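PDB 3LPE: putative transcription antitermination protein nusG from Methanocaldococcus jannaschii, which stimulates transcription elongation as the Spt5 partner of the Spt4/5 heterodimer, here represented by its NGN domain, the part that mediates the interaction with RNA polymerase. Local coordinates for residues M11-R16 against E58-V63; V15-G20 against G51-E56. All coordinates share one frame; numbering follows the deposited sequence.

How the contacts relate
Both contacts start from strand 12-17 of the NGN domain, and they share Val15 and Arg16. Contact 1 sets the strand's Phe13 and Val15 against the first turn of helix 60-67; contact 2 pairs its far end with the neighbouring strand 52-57, which runs on into that helix. Their centres lie about 11 Å apart, on opposite sides of the chain's centre. Between them the ladder continues: Phe13 O lies 2.7 Å from Val55 N, a probable hydrogen bond, and Ala14 CB packs on Leu54 CD2 at 3.7 Å. The other subunit of the heterodimer, Spt4, packs on Ile12 of 11-16 and is hydrogen-bonded to Glu56 of 51-56.

Contact 1 (M11-R16 against E58-V63); sequences MIFAVR and ETKGDV
Residues 11-16, strand from Ile12 onward, pass the start of helix 60-67 with backbones closest at Met11 and Glu58, whose CA atoms are 6.0 Å apart, and opening to 7.6 Å between the CA atoms of Phe13 and Lys60. The join is made by side chains, and Phe13 carries most of it. With its CG anti to the carbonyl carbon (chi1 -68°), the ring reaches across to the helix start, where CZ meets Lys60 CB at 3.5 Å. Lys60 crosses the ring at about a right angle and lays its CG over one face, toward the rim, 4.2 Å from the centroid: a CH-pi contact made by the aliphatic part of an extended lysine whose amine leads away. On the helix side Val63 divides its two methyls, CG2 going obliquely to Phe13 CD2 at 3.7 Å and CG1 to Val15 CG2. Met11 bends its chain at chi3, which brings SD and CE alongside residues 58-59, with Met11 CE 3.9 Å from Thr59 CA. Just beyond, Thr59 N-caps the helix: its OG1 accepts from Asp62 N at 3.1 Å, while Thr59 N gives a weak bond back to Asp62 OD2, completing a capping box. Thr59 OG1 also donates to Asp62 OD2 from above the carboxylate plane, at an unusually short 2.5 Å, and Asp62 OD1 accepts from Asp39 N. The contact thus packs the helix that follows strand 52-57 onto the sheet face bearing Phe13 and Val15. Ile76 of strand 73-76 touches both Phe13 and Val63, and Ala57 at the end of strand 52-57 also meets Val63; on the other face, Ile12 packs on helix 83-90 and on Ile41 of the partner subunit.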
ATOM      1  N   MET A  11      13.154  -5.145  -4.279  1.00 39.02           N
ATOM      2  CA  MET A  11      12.839  -3.892  -5.012  1.00 25.84           C
ATOM      3  C   MET A  11      11.551  -3.148  -4.641  1.00 40.67           C
ATOM      4  O   MET A  11      10.452  -3.726  -4.565  1.00 31.56           O
ATOM      5  CB  MET A  11      12.921  -4.127  -6.518  1.00 26.40           C
ATOM      6  CG  MET A  11      14.293  -4.608  -6.943  1.00 33.18           C
ATOM      7  SD  MET A  11      14.516  -4.636  -8.728  1.00 46.24           S
ATOM      8  CE  MET A  11      14.766  -6.375  -9.012  1.00 80.66           C
ATOM      9  N   ILE A  12      11.708  -1.842  -4.415  1.00 28.84           N
ATOM     10  CA  ILE A  12      10.576  -0.961  -4.210  1.00 22.79           C
ATOM     11  C   ILE A  12      10.745   0.247  -5.131  1.00 31.16           C
ATOM     12  O   ILE A  12      11.831   0.788  -5.236  1.00 25.59           O
ATOM     13  CB  ILE A  12      10.514  -0.464  -2.768  1.00 24.32           C
ATOM     14  CG1 ILE A  12      10.392  -1.655  -1.806  1.00 26.04           C
ATOM     15  CG2 ILE A  12       9.313   0.434  -2.582  1.00 24.74           C
ATOM     16  CD1 ILE A  12      10.810  -1.312  -0.404  1.00 28.40           C
ATOM     17  N   PHE A  13       9.668   0.655  -5.795  1.00 23.62           N
ATOM     18  CA  PHE A  13       9.742   1.791  -6.730  1.00 27.52           C
ATOM     19  C   PHE A  13       8.719   2.849  -6.352  1.00 24.47           C
ATOM     20  O   PHE A  13       7.640   2.526  -5.840  1.00 23.74           O
ATOM     21  CB  PHE A  13       9.474   1.320  -8.166  1.00 24.03           C
ATOM     22  CG  PHE A  13      10.559   0.432  -8.712  1.00 34.44           C
ATOM     23  CD1 PHE A  13      11.722   0.979  -9.223  1.00 36.64           C
ATOM     24  CD2 PHE A  13      10.435  -0.952  -8.667  1.00 45.45           C
ATOM     25  CE1 PHE A  13      12.746   0.161  -9.708  1.00 40.93           C
ATOM     26  CE2 PHE A  13      11.445  -1.771  -9.160  1.00 40.61           C
ATOM     27  CZ  PHE A  13      12.596  -1.212  -9.675  1.00 34.83           C
ATOM     28  N   ALA A  14       9.062   4.108  -6.597  1.00 28.00           N
ATOM     29  CA  ALA A  14       8.096   5.193  -6.462  1.00 22.69           C
ATOM     30  C   ALA A  14       7.439   5.444  -7.821  1.00 20.84           C
ATOM     31  O   ALA A  14       8.130   5.628  -8.818  1.00 26.71           O
ATOM     32  CB  ALA A  14       8.785   6.463  -5.915  1.00 20.05           C
ATOM     33  N   VAL A  15       6.110   5.381  -7.857  1.00 22.37           N
ATOM     34  CA  VAL A  15       5.329   5.638  -9.058  1.00 21.57           C
ATOM     35  C   VAL A  15       4.701   7.032  -8.884  1.00 25.67           C
ATOM     36  O   VAL A  15       4.040   7.294  -7.891  1.00 22.72           O
ATOM     37  CB  VAL A  15       4.215   4.589  -9.226  1.00 28.29           C
ATOM     38  CG1 VAL A  15       3.246   4.990 -10.339  1.00 23.91           C
ATOM     39  CG2 VAL A  15       4.829   3.239  -9.507  1.00 20.94           C
ATOM     40  N   ARG A  16       4.935   7.923  -9.835  1.00 27.43           N
ATOM     41  CA  ARG A  16       4.397   9.278  -9.710  1.00 27.16           C
ATOM     42  C   ARG A  16       2.944   9.324 -10.151  1.00 19.07           C
ATOM     43  O   ARG A  16       2.585   8.808 -11.184  1.00 18.96           O
ATOM     44  CB  ARG A  16       5.228  10.274 -10.508  1.00 29.96           C
ATOM     45  CG  ARG A  16       4.711  11.709 -10.360  1.00 26.96           C
ATOM     46  CD  ARG A  16       5.577  12.736 -11.072  1.00 27.90           C
ATOM     47  NE  ARG A  16       4.990  14.071 -10.889  1.00 29.55           N
ATOM     48  CZ  ARG A  16       5.328  15.150 -11.591  1.00 27.55           C
ATOM     49  NH1 ARG A  16       6.248  15.061 -12.538  1.00 23.72           N
ATOM     50  NH2 ARG A  16       4.720  16.309 -11.360  1.00 23.79           N
ATOM     51  N   GLU A  58       8.957  -7.639  -7.496  1.00 31.77           N
ATOM     52  CA  GLU A  58      10.126  -8.458  -7.763  1.00 33.08           C
ATOM     53  C   GLU A  58      11.062  -7.794  -8.766  1.00 34.03           C
ATOM     54  O   GLU A  58      12.284  -7.841  -8.613  1.00 33.92           O
ATOM     55  CB  GLU A  58       9.710  -9.815  -8.311  1.00 34.26           C
ATOM     56  CG  GLU A  58      10.862 -10.830  -8.326  1.00 35.71           C
ATOM     57  CD  GLU A  58      11.512 -11.003  -6.960  1.00 49.67           C
ATOM     58  OE1 GLU A  58      10.804 -10.899  -5.935  1.00 43.21           O
ATOM     59  OE2 GLU A  58      12.736 -11.235  -6.914  1.00 47.66           O
ATOM     60  N   THR A  59      10.485  -7.177  -9.799  1.00 34.93           N
ATOM     61  CA  THR A  59      11.280  -6.543 -10.846  1.00 38.00           C
ATOM     62  C   THR A  59      10.669  -5.224 -11.258  1.00 35.29           C
ATOM     63  O   THR A  59       9.498  -4.988 -11.016  1.00 38.47           O
ATOM     64  CB  THR A  59      11.332  -7.414 -12.109  1.00 46.99           C
ATOM     65  OG1 THR A  59      10.047  -7.411 -12.757  1.00 34.45           O
ATOM     66  CG2 THR A  59      11.724  -8.842 -11.756  1.00 41.83           C
ATOM     67  N   LYS A  60      11.448  -4.381 -11.925  1.00 33.85           N
ATOM     68  CA  LYS A  60      10.902  -3.122 -12.433  1.00 38.91           C
ATOM     69  C   LYS A  60       9.839  -3.409 -13.491  1.00 36.84           C
ATOM     70  O   LYS A  60       8.835  -2.689 -13.614  1.00 30.98           O
ATOM     71  CB  LYS A  60      12.008  -2.245 -13.020  1.00 40.55           C
ATOM     72  CG  LYS A  60      11.502  -0.836 -13.377  1.00 42.53           C
ATOM     73  CD  LYS A  60      12.624   0.119 -13.703  1.00 48.98           C
ATOM     74  CE  LYS A  60      12.050   1.513 -13.924  1.00 56.86           C
ATOM     75  NZ  LYS A  60      13.094   2.527 -14.195  1.00 61.27           N
ATOM     76  N   GLY A  61      10.057  -4.478 -14.256  1.00 33.05           N
ATOM     77  CA  GLY A  61       9.108  -4.887 -15.275  1.00 43.84           C
ATOM     78  C   GLY A  61       7.716  -5.143 -14.729  1.00 38.50           C
ATOM     79  O   GLY A  61       6.716  -4.866 -15.396  1.00 44.51           O
ATOM     80  N   ASP A  62       7.639  -5.685 -13.516  1.00 38.71           N
ATOM     81  CA  ASP A  62       6.345  -5.874 -12.869  1.00 33.65           C
ATOM     82  C   ASP A  62       5.624  -4.539 -12.696  1.00 31.66           C
ATOM     83  O   ASP A  62       4.419  -4.437 -12.925  1.00 34.39           O
ATOM     84  CB  ASP A  62       6.514  -6.565 -11.519  1.00 31.82           C
ATOM     85  CG  ASP A  62       6.912  -8.022 -11.664  1.00 47.63           C
ATOM     86  OD1 ASP A  62       6.043  -8.846 -12.012  1.00 46.17           O
ATOM     87  OD2 ASP A  62       8.094  -8.342 -11.450  1.00 33.74           O
ATOM     88  N   VAL A  63       6.372  -3.522 -12.287  1.00 31.71           N
ATOM     89  CA  VAL A  63       5.801  -2.202 -12.064  1.00 29.18           C
ATOM     90  C   VAL A  63       5.415  -1.544 -13.396  1.00 29.05           C
ATOM     91  O   VAL A  63       4.400  -0.873 -13.487  1.00 31.91           O
ATOM     92  CB  VAL A  63       6.760  -1.290 -11.258  1.00 29.65           C
ATOM     93  CG1 VAL A  63       6.080   0.034 -10.912  1.00 26.78           C
ATOM     94  CG2 VAL A  63       7.179  -1.995  -9.974  1.00 29.69           C
TER

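Contact 2 (V15-G20 against G51-E56); sequences VRTMVG and GYVLVE
Gly51 opens the pairing by giving its carbonyl oxygen to Thr17 N, a 2.7 Å bond that is nearly straight at hydrogen (172°) although the donor stands above the carbonyl plane. Its positive phi suits a glycine, and the Val19 CG2 methyl lies against Gly51 CA. Thr17 OG1 turns instead to its own neighbour, donating to Met18 O. Tyr52 faces Arg16 in a non-hydrogen-bonded antiparallel pair. Its ring, CG anti to the carbonyl carbon (chi1 -63°), runs obliquely along the arginine, whose chain is extended from CG to NE: Tyr52 CE2 is 3.6 Å from Arg16 CB, and Tyr52 OH comes to 3.8 Å from Arg16 CD. The guanidinium and ring planes are 23° apart, but the contact belongs to the aliphatic chain. Val53 and Val15 then form the hydrogen-bonded pair, tied both ways: Val15 N to Val53 O at 2.7 Å, and Val53 N to Val15 O at 2.9 Å. Val53 points to the face opposite Tyr52 and places its CG2 methyl 3.9 Å from Thr17 CG2. Val55, on that same face, brings its CG2 to Val15 CG2 at 3.8 Å, extending a row of small apolar groups. This is the centre of the antiparallel sheet of the NGN domain, where the axes of strand pieces 15-17 and 52-56 approach to 4.7 Å. Helix 22-35 covers the valine face, with Met29 on Val15 and Val55 and Ile25 on Thr17; its Glu22 carboxylate also accepts from Gly51 N and Gly20 N. Helix 60-67 lies on that face too, its Leu66 touching Val55. Strand 40-45 flanks strand 52-57, and strand 73-76 bonds to Arg16 along the other border of strand 12-17.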
ATOM      1  N   VAL A  15       6.110   5.381  -7.857  1.00 22.37           N
ATOM      2  CA  VAL A  15       5.329   5.638  -9.058  1.00 21.57           C
ATOM      3  C   VAL A  15       4.701   7.032  -8.884  1.00 25.67           C
ATOM      4  O   VAL A  15       4.040   7.294  -7.891  1.00 22.72           O
ATOM      5  CB  VAL A  15       4.215   4.589  -9.226  1.00 28.29           C
ATOM      6  CG1 VAL A  15       3.246   4.990 -10.339  1.00 23.91           C
ATOM      7  CG2 VAL A  15       4.829   3.239  -9.507  1.00 20.94           C
ATOM      8  N   ARG A  16       4.935   7.923  -9.835  1.00 27.43           N
ATOM      9  CA  ARG A  16       4.397   9.278  -9.710  1.00 27.16           C
ATOM     10  C   ARG A  16       2.944   9.324 -10.151  1.00 19.07           C
ATOM     11  O   ARG A  16       2.585   8.808 -11.184  1.00 18.96           O
ATOM     12  CB  ARG A  16       5.228  10.274 -10.508  1.00 29.96           C
ATOM     13  CG  ARG A  16       4.711  11.709 -10.360  1.00 26.96           C
ATOM     14  CD  ARG A  16       5.577  12.736 -11.072  1.00 27.90           C
ATOM     15  NE  ARG A  16       4.990  14.071 -10.889  1.00 29.55           N
ATOM     16  CZ  ARG A  16       5.328  15.150 -11.591  1.00 27.55           C
ATOM     17  NH1 ARG A  16       6.248  15.061 -12.538  1.00 23.72           N
ATOM     18  NH2 ARG A  16       4.720  16.309 -11.360  1.00 23.79           N
ATOM     19  N   THR A  17       2.092   9.966  -9.358  1.00 18.15           N
ATOM     20  CA  THR A  17       0.704  10.059  -9.733  1.00 20.47           C
ATOM     21  C   THR A  17       0.282  11.501  -9.646  1.00 22.18           C
ATOM     22  O   THR A  17       1.051  12.341  -9.178  1.00 22.89           O
ATOM     23  CB  THR A  17      -0.188   9.254  -8.765  1.00 25.89           C
ATOM     24  OG1 THR A  17      -0.342   9.981  -7.537  1.00 25.06           O
ATOM     25  CG2 THR A  17       0.442   7.837  -8.482  1.00 29.75           C
ATOM     26  N   MET A  18      -0.957  11.773 -10.050  1.00 28.94           N
ATOM     27  CA  MET A  18      -1.571  13.048  -9.748  1.00 27.86           C
ATOM     28  C   MET A  18      -1.784  13.211  -8.259  1.00 30.85           C
ATOM     29  O   MET A  18      -2.159  12.274  -7.539  1.00 23.19           O
ATOM     30  CB  MET A  18      -2.893  13.216 -10.499  1.00 25.44           C
ATOM     31  CG  MET A  18      -2.675  13.203 -12.004  1.00 34.86           C
ATOM     32  SD  MET A  18      -4.223  13.439 -12.829  1.00 35.47           S
ATOM     33  CE  MET A  18      -4.377  15.228 -12.651  1.00 52.31           C
ATOM     34  N   VAL A  19      -1.545  14.426  -7.794  1.00 22.02           N
ATOM     35  CA  VAL A  19      -1.702  14.741  -6.385  1.00 23.70           C
ATOM     36  C   VAL A  19      -3.143  14.539  -5.986  1.00 30.78           C
ATOM     37  O   VAL A  19      -4.052  15.023  -6.651  1.00 30.13           O
ATOM     38  CB  VAL A  19      -1.222  16.183  -6.073  1.00 32.38           C
ATOM     39  CG1 VAL A  19      -1.630  16.606  -4.674  1.00 27.01           C
ATOM     40  CG2 VAL A  19       0.294  16.275  -6.252  1.00 35.50           C
ATOM     41  N   GLY A  20      -3.358  13.803  -4.898  1.00 26.64           N
ATOM     42  CA  GLY A  20      -4.714  13.562  -4.447  1.00 27.30           C
ATOM     43  C   GLY A  20      -5.328  12.275  -4.979  1.00 31.96           C
ATOM     44  O   GLY A  20      -6.378  11.842  -4.496  1.00 30.44           O
ATOM     45  N   GLY A  51       1.459  12.784  -4.375  1.00 25.09           N
ATOM     46  CA  GLY A  51       1.830  12.616  -5.770  1.00 24.26           C
ATOM     47  C   GLY A  51       2.628  11.373  -6.087  1.00 24.63           C
ATOM     48  O   GLY A  51       3.093  11.207  -7.222  1.00 26.57           O
ATOM     49  N   TYR A  52       2.780  10.488  -5.106  1.00 22.82           N
ATOM     50  CA  TYR A  52       3.531   9.245  -5.319  1.00 21.80           C
ATOM     51  C   TYR A  52       2.924   8.061  -4.589  1.00 22.93           C
ATOM     52  O   TYR A  52       2.360   8.201  -3.520  1.00 24.04           O
ATOM     53  CB  TYR A  52       4.979   9.396  -4.849  1.00 22.75           C
ATOM     54  CG  TYR A  52       5.703  10.439  -5.637  1.00 29.58           C
ATOM     55  CD1 TYR A  52       5.649  11.773  -5.260  1.00 31.51           C
ATOM     56  CD2 TYR A  52       6.388  10.102  -6.791  1.00 24.80           C
ATOM     57  CE1 TYR A  52       6.284  12.753  -6.000  1.00 31.27           C
ATOM     58  CE2 TYR A  52       7.022  11.083  -7.547  1.00 23.92           C
ATOM     59  CZ  TYR A  52       6.964  12.395  -7.139  1.00 32.31           C
ATOM     60  OH  TYR A  52       7.587  13.361  -7.880  1.00 33.10           O
ATOM     61  N   VAL A  53       3.062   6.901  -5.194  1.00 19.55           N
ATOM     62  CA  VAL A  53       2.671   5.646  -4.559  1.00 25.33           C
ATOM     63  C   VAL A  53       3.908   4.755  -4.623  1.00 31.39           C
ATOM     64  O   VAL A  53       4.623   4.735  -5.638  1.00 25.71           O
ATOM     65  CB  VAL A  53       1.470   5.003  -5.295  1.00 19.02           C
ATOM     66  CG1 VAL A  53       1.166   3.632  -4.744  1.00 39.10           C
ATOM     67  CG2 VAL A  53       0.235   5.896  -5.150  1.00 27.84           C
ATOM     68  N   LEU A  54       4.187   4.045  -3.536  1.00 24.49           N
ATOM     69  CA  LEU A  54       5.364   3.177  -3.481  1.00 18.26           C
ATOM     70  C   LEU A  54       4.930   1.754  -3.768  1.00 26.59           C
ATOM     71  O   LEU A  54       3.973   1.295  -3.167  1.00 18.47           O
ATOM     72  CB  LEU A  54       5.966   3.241  -2.083  1.00 19.29           C
ATOM     73  CG  LEU A  54       6.475   4.636  -1.685  1.00 31.98           C
ATOM     74  CD1 LEU A  54       7.077   4.634  -0.292  1.00 31.45           C
ATOM     75  CD2 LEU A  54       7.487   5.156  -2.688  1.00 28.14           C
ATOM     76  N   VAL A  55       5.645   1.057  -4.655  1.00 25.05           N
ATOM     77  CA  VAL A  55       5.240  -0.279  -5.095  1.00 24.39           C
ATOM     78  C   VAL A  55       6.394  -1.230  -4.852  1.00 23.19           C
ATOM     79  O   VAL A  55       7.463  -1.055  -5.396  1.00 22.89           O
ATOM     80  CB  VAL A  55       4.856  -0.309  -6.600  1.00 24.53           C
ATOM     81  CG1 VAL A  55       4.487  -1.731  -7.075  1.00 21.58           C
ATOM     82  CG2 VAL A  55       3.693   0.676  -6.891  1.00 23.87           C
ATOM     83  N   GLU A  56       6.164  -2.216  -3.997  1.00 25.11           N
ATOM     84  CA  GLU A  56       7.141  -3.276  -3.737  1.00 25.64           C
ATOM     85  C   GLU A  56       6.884  -4.438  -4.716  1.00 20.04           C
ATOM     86  O   GLU A  56       5.782  -5.016  -4.765  1.00 30.78           O
ATOM     87  CB  GLU A  56       7.008  -3.733  -2.283  1.00 29.69           C
ATOM     88  CG  GLU A  56       8.081  -4.716  -1.806  1.00 29.93           C
ATOM     89  CD  GLU A  56       7.829  -5.204  -0.395  1.00 23.90           C
ATOM     90  OE1 GLU A  56       8.779  -5.688   0.244  1.00 39.10           O
ATOM     91  OE2 GLU A  56       6.690  -5.092   0.085  1.00 35.52           O
TER